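Local coordinates for variable region-containing chitin-binding protein 3 (Branchiostoma floridae, PDB 1XT5) that probably binds chitin as a secreted immune-type receptor of amphioxus, of which this chain is the first, V-type immunoglobulin domain, at residues 69-83 with 86-100. Numbering follows the deposited sequence.
Sequences ESDSYKESFGDFLGR and VANLAAPTLRLTHVH
R83 holds T97 by both its backbone O and its guanidinium. Its backbone O accepts the N-H of T97 at 2.9 Å, while its NH1 reaches T97 O at 3.0 Å; T97 O lies in the guanidinium plane, and NH1 stands nearly in line with its C=O. The bend at chi3 (-60°) turns the guanidinium back over H100, whose ND1 sits 3.5 Å from R83 CZ, over the middle of one face, with the two planes 36° apart. The H100 ring is itself steadied by ND1 bonding to H98 O. Side-on, NE and NH2 both grip D79 O, and NH1 makes a salt bridge with D103, the Arg-Asp pair familiar from V-type domains. L96 CD1 meets the edge of the F80 ring at CD2, 3.8 Å away. One water bridges G82 O and T97 OG1, and a second joins R83 O to R95 NH1.

A separate cluster forms at the far end. E69 OE2 takes two donors: L89 N at 2.9 Å on its syn side, and K74 NZ at 2.7 Å through the anti lone pair, a salt bridge. The lysine, extended beyond CG, slides past L89 with CE against CG and carries NZ on to V86 O, 2.8 Å away in the carbonyl plane. E69 OE1 turns to Y58, which also meets L89.

The lysine cluster joins edge strand 72-76 of the six-stranded sheet to the end of 84-86 and the turn after it; the arginine cluster lies where 84-86 and 94-96 pair in the four-stranded sheet, with 22-31 beyond 94-96.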
# COMPACT_ATOMS: atom_id res chain seq x y z
N GLU A 69 -4.14 -12.66 -9.77
CA GLU A 69 -4.84 -11.79 -8.85
C GLU A 69 -5.88 -12.49 -7.99
O GLU A 69 -6.02 -12.19 -6.80
CB GLU A 69 -5.47 -10.62 -9.59
CG GLU A 69 -5.57 -9.37 -8.72
CD GLU A 69 -4.24 -8.70 -8.47
OE1 GLU A 69 -3.39 -8.69 -9.36
OE2 GLU A 69 -4.06 -8.16 -7.34
N SER A 70 -6.54 -13.48 -8.59
CA SER A 70 -7.51 -14.31 -7.88
C SER A 70 -6.94 -15.27 -6.88
O SER A 70 -7.69 -15.81 -6.04
CB SER A 70 -8.40 -15.08 -8.91
OG SER A 70 -7.59 -16.08 -9.59
N ASP A 71 -5.64 -15.51 -6.90
CA ASP A 71 -4.95 -16.42 -6.00
C ASP A 71 -3.99 -15.56 -5.17
O ASP A 71 -2.80 -15.51 -5.41
CB ASP A 71 -4.19 -17.48 -6.76
CG ASP A 71 -3.68 -18.57 -5.81
OD1 ASP A 71 -4.02 -18.56 -4.63
OD2 ASP A 71 -2.97 -19.43 -6.38
N SER A 72 -4.57 -14.85 -4.21
CA SER A 72 -3.84 -13.89 -3.43
C SER A 72 -4.49 -13.76 -2.06
O SER A 72 -5.69 -14.00 -1.92
CB SER A 72 -3.81 -12.52 -4.11
OG SER A 72 -5.10 -11.99 -4.26
N TYR A 73 -3.72 -13.28 -1.13
CA TYR A 73 -4.18 -12.78 0.17
C TYR A 73 -4.39 -11.28 0.05
O TYR A 73 -3.48 -10.59 -0.38
CB TYR A 73 -3.10 -13.05 1.24
CG TYR A 73 -3.34 -12.29 2.53
CD1 TYR A 73 -4.46 -12.48 3.28
CD2 TYR A 73 -2.39 -11.35 2.96
CE1 TYR A 73 -4.67 -11.78 4.46
CE2 TYR A 73 -2.61 -10.66 4.14
CZ TYR A 73 -3.72 -10.85 4.90
OH TYR A 73 -3.90 -10.14 6.07
N LYS A 74 -5.57 -10.81 0.46
CA LYS A 74 -5.86 -9.39 0.52
C LYS A 74 -6.71 -9.14 1.74
O LYS A 74 -7.74 -9.81 1.89
CB LYS A 74 -6.57 -8.89 -0.73
CG LYS A 74 -5.76 -9.00 -2.00
CD LYS A 74 -6.42 -8.33 -3.19
CE LYS A 74 -5.58 -8.45 -4.42
NZ LYS A 74 -6.10 -7.75 -5.61
N GLU A 75 -6.36 -8.18 2.57
CA GLU A 75 -7.13 -7.90 3.77
C GLU A 75 -7.06 -6.43 4.10
O GLU A 75 -5.99 -5.82 4.05
CB GLU A 75 -6.63 -8.73 4.94
CG GLU A 75 -7.44 -8.58 6.21
CD GLU A 75 -7.18 -9.59 7.29
OE1 GLU A 75 -6.20 -10.35 7.17
OE2 GLU A 75 -7.96 -9.57 8.29
N SER A 76 -8.20 -5.85 4.49
CA SER A 76 -8.26 -4.51 5.07
C SER A 76 -8.58 -4.62 6.55
O SER A 76 -9.15 -5.60 7.02
CB SER A 76 -9.31 -3.67 4.38
OG SER A 76 -10.60 -4.26 4.35
N PHE A 77 -8.14 -3.59 7.31
CA PHE A 77 -8.08 -3.69 8.75
C PHE A 77 -8.74 -2.55 9.49
O PHE A 77 -8.80 -1.42 9.02
CB PHE A 77 -6.60 -3.76 9.24
CG PHE A 77 -5.87 -4.99 8.76
CD1 PHE A 77 -5.21 -4.97 7.54
CD2 PHE A 77 -5.86 -6.15 9.54
CE1 PHE A 77 -4.55 -6.06 7.05
CE2 PHE A 77 -5.21 -7.24 9.04
CZ PHE A 77 -4.56 -7.20 7.82
N GLY A 78 -9.23 -2.85 10.71
CA GLY A 78 -9.63 -1.80 11.61
C GLY A 78 -10.73 -0.95 11.01
O GLY A 78 -11.72 -1.44 10.46
N ASP A 79 -10.58 0.37 11.18
CA ASP A 79 -11.56 1.28 10.68
C ASP A 79 -11.66 1.29 9.17
O ASP A 79 -12.56 1.91 8.63
CB ASP A 79 -11.20 2.68 11.20
CG ASP A 79 -11.49 2.83 12.68
OD1 ASP A 79 -12.19 2.06 13.31
OD2 ASP A 79 -10.92 3.80 13.17
N PHE A 80 -10.72 0.65 8.48
CA PHE A 80 -10.69 0.62 7.03
C PHE A 80 -11.31 -0.63 6.45
O PHE A 80 -11.38 -0.75 5.24
CB PHE A 80 -9.23 0.74 6.50
CG PHE A 80 -8.54 1.98 7.11
CD1 PHE A 80 -7.79 1.82 8.25
CD2 PHE A 80 -8.71 3.18 6.51
CE1 PHE A 80 -7.22 2.90 8.89
CE2 PHE A 80 -8.13 4.32 7.12
CZ PHE A 80 -7.40 4.12 8.28
N LEU A 81 -11.69 -1.55 7.32
CA LEU A 81 -12.22 -2.83 6.85
C LEU A 81 -13.43 -2.55 6.02
O LEU A 81 -14.35 -1.86 6.43
CB LEU A 81 -12.53 -3.76 8.02
CG LEU A 81 -12.68 -5.24 7.69
CD1 LEU A 81 -12.51 -6.08 8.98
CD2 LEU A 81 -13.97 -5.63 7.02
N GLY A 82 -13.47 -3.15 4.84
CA GLY A 82 -14.49 -2.96 3.92
C GLY A 82 -14.49 -1.70 3.09
O GLY A 82 -15.36 -1.54 2.21
N ARG A 83 -13.57 -0.81 3.31
CA ARG A 83 -13.42 0.43 2.57
C ARG A 83 -12.13 0.53 1.80
O ARG A 83 -12.05 1.32 0.84
CB ARG A 83 -13.48 1.66 3.51
CG ARG A 83 -14.74 1.71 4.30
CD ARG A 83 -14.94 2.98 5.07
NE ARG A 83 -13.95 3.34 6.05
CZ ARG A 83 -13.03 4.33 6.02
NH1 ARG A 83 -12.90 5.10 4.97
NH2 ARG A 83 -12.25 4.51 7.05
N VAL A 86 -6.95 -2.97 -2.87
CA VAL A 86 -5.86 -2.87 -3.82
C VAL A 86 -6.19 -3.79 -4.98
O VAL A 86 -6.15 -5.01 -4.83
CB VAL A 86 -4.50 -3.21 -3.16
CG1 VAL A 86 -3.38 -3.21 -4.19
CG2 VAL A 86 -4.15 -2.19 -2.08
N ALA A 87 -6.51 -3.22 -6.13
CA ALA A 87 -6.96 -4.01 -7.28
C ALA A 87 -5.84 -4.85 -7.90
O ALA A 87 -6.13 -5.92 -8.46
CB ALA A 87 -7.54 -3.11 -8.36
N ASN A 88 -4.63 -4.35 -7.85
CA ASN A 88 -3.51 -4.99 -8.55
C ASN A 88 -2.30 -4.96 -7.63
O ASN A 88 -1.68 -3.92 -7.45
CB ASN A 88 -3.21 -4.22 -9.84
CG ASN A 88 -2.11 -4.85 -10.65
OD1 ASN A 88 -1.38 -5.66 -10.27
ND2 ASN A 88 -1.88 -4.32 -11.86
N LEU A 89 -1.96 -6.13 -7.03
CA LEU A 89 -0.85 -6.11 -6.10
C LEU A 89 0.47 -5.80 -6.73
O LEU A 89 1.40 -5.34 -6.04
CB LEU A 89 -0.80 -7.46 -5.35
CG LEU A 89 -1.91 -7.71 -4.35
CD1 LEU A 89 -1.93 -9.16 -3.93
CD2 LEU A 89 -1.82 -6.81 -3.14
N ALA A 90 0.62 -6.01 -8.03
CA ALA A 90 1.84 -5.67 -8.75
C ALA A 90 1.94 -4.17 -9.00
O ALA A 90 3.05 -3.72 -9.38
CB ALA A 90 1.93 -6.40 -10.09
N ALA A 91 0.90 -3.41 -8.81
CA ALA A 91 0.85 -1.95 -9.05
C ALA A 91 -0.10 -1.41 -7.97
O ALA A 91 -1.26 -1.08 -8.23
CB ALA A 91 0.35 -1.65 -10.45
N PRO A 92 0.33 -1.45 -6.70
CA PRO A 92 -0.57 -1.50 -5.56
C PRO A 92 -1.17 -0.19 -5.09
O PRO A 92 -1.32 0.06 -3.87
CB PRO A 92 0.31 -2.15 -4.48
CG PRO A 92 1.69 -1.63 -4.80
CD PRO A 92 1.74 -1.70 -6.30
N THR A 93 -1.69 0.61 -6.01
CA THR A 93 -2.54 1.73 -5.68
C THR A 93 -3.66 1.32 -4.76
O THR A 93 -4.34 0.31 -5.00
CB THR A 93 -3.11 2.30 -6.98
OG1 THR A 93 -2.01 2.76 -7.73
CG2 THR A 93 -4.18 3.35 -6.78
N LEU A 94 -3.85 2.11 -3.70
CA LEU A 94 -4.90 1.91 -2.72
C LEU A 94 -6.15 2.72 -3.11
O LEU A 94 -6.04 3.89 -3.43
CB LEU A 94 -4.41 2.44 -1.38
CG LEU A 94 -5.41 2.38 -0.21
CD1 LEU A 94 -5.69 0.94 0.19
CD2 LEU A 94 -4.87 3.16 0.97
N ARG A 95 -7.30 2.07 -3.03
CA ARG A 95 -8.61 2.73 -3.17
C ARG A 95 -9.27 2.73 -1.80
O ARG A 95 -9.39 1.68 -1.15
CB ARG A 95 -9.47 1.97 -4.17
CG ARG A 95 -10.83 2.60 -4.42
CD ARG A 95 -11.58 1.88 -5.52
NE ARG A 95 -12.90 2.29 -5.92
CZ ARG A 95 -14.00 1.78 -5.38
NH1 ARG A 95 -14.02 0.87 -4.40
NH2 ARG A 95 -15.15 2.25 -5.85
N LEU A 96 -9.72 3.90 -1.36
CA LEU A 96 -10.43 4.06 -0.08
C LEU A 96 -11.77 4.66 -0.36
O LEU A 96 -11.88 5.75 -0.98
CB LEU A 96 -9.56 4.87 0.85
CG LEU A 96 -10.08 4.96 2.26
CD1 LEU A 96 -10.08 3.60 2.95
CD2 LEU A 96 -9.26 5.99 3.03
N THR A 97 -12.85 3.99 0.06
CA THR A 97 -14.22 4.50 -0.16
C THR A 97 -14.75 5.11 1.14
O THR A 97 -14.21 4.90 2.23
CB THR A 97 -15.17 3.39 -0.61
OG1 THR A 97 -15.24 2.42 0.42
CG2 THR A 97 -14.67 2.73 -1.83
N HIS A 98 -15.86 5.85 0.98
CA HIS A 98 -16.59 6.42 2.13
C HIS A 98 -15.61 7.14 3.08
O HIS A 98 -15.59 6.87 4.29
CB HIS A 98 -17.36 5.37 2.90
CG HIS A 98 -18.35 4.71 2.07
ND1 HIS A 98 -19.57 5.26 1.79
CD2 HIS A 98 -18.29 3.49 1.48
CE1 HIS A 98 -20.21 4.40 1.01
NE2 HIS A 98 -19.50 3.31 0.81
N VAL A 99 -14.79 8.03 2.52
CA VAL A 99 -13.73 8.64 3.30
C VAL A 99 -14.28 9.41 4.49
O VAL A 99 -15.18 10.23 4.38
CB VAL A 99 -12.84 9.52 2.38
CG1 VAL A 99 -11.93 10.38 3.18
CG2 VAL A 99 -12.07 8.66 1.40
N HIS A 100 -13.72 9.12 5.66
CA HIS A 100 -14.16 9.78 6.90
C HIS A 100 -13.31 11.00 7.19
O HIS A 100 -12.19 11.11 6.74
CB HIS A 100 -13.99 8.82 8.08
CG HIS A 100 -14.94 7.66 8.10
ND1 HIS A 100 -15.24 6.90 6.98
CD2 HIS A 100 -15.67 7.15 9.11
CE1 HIS A 100 -16.13 5.97 7.37
NE2 HIS A 100 -16.41 6.08 8.68
O HOH W 1 -16.32 -0.02 0.07
O HOH W 2 -12.04 0.25 -1.92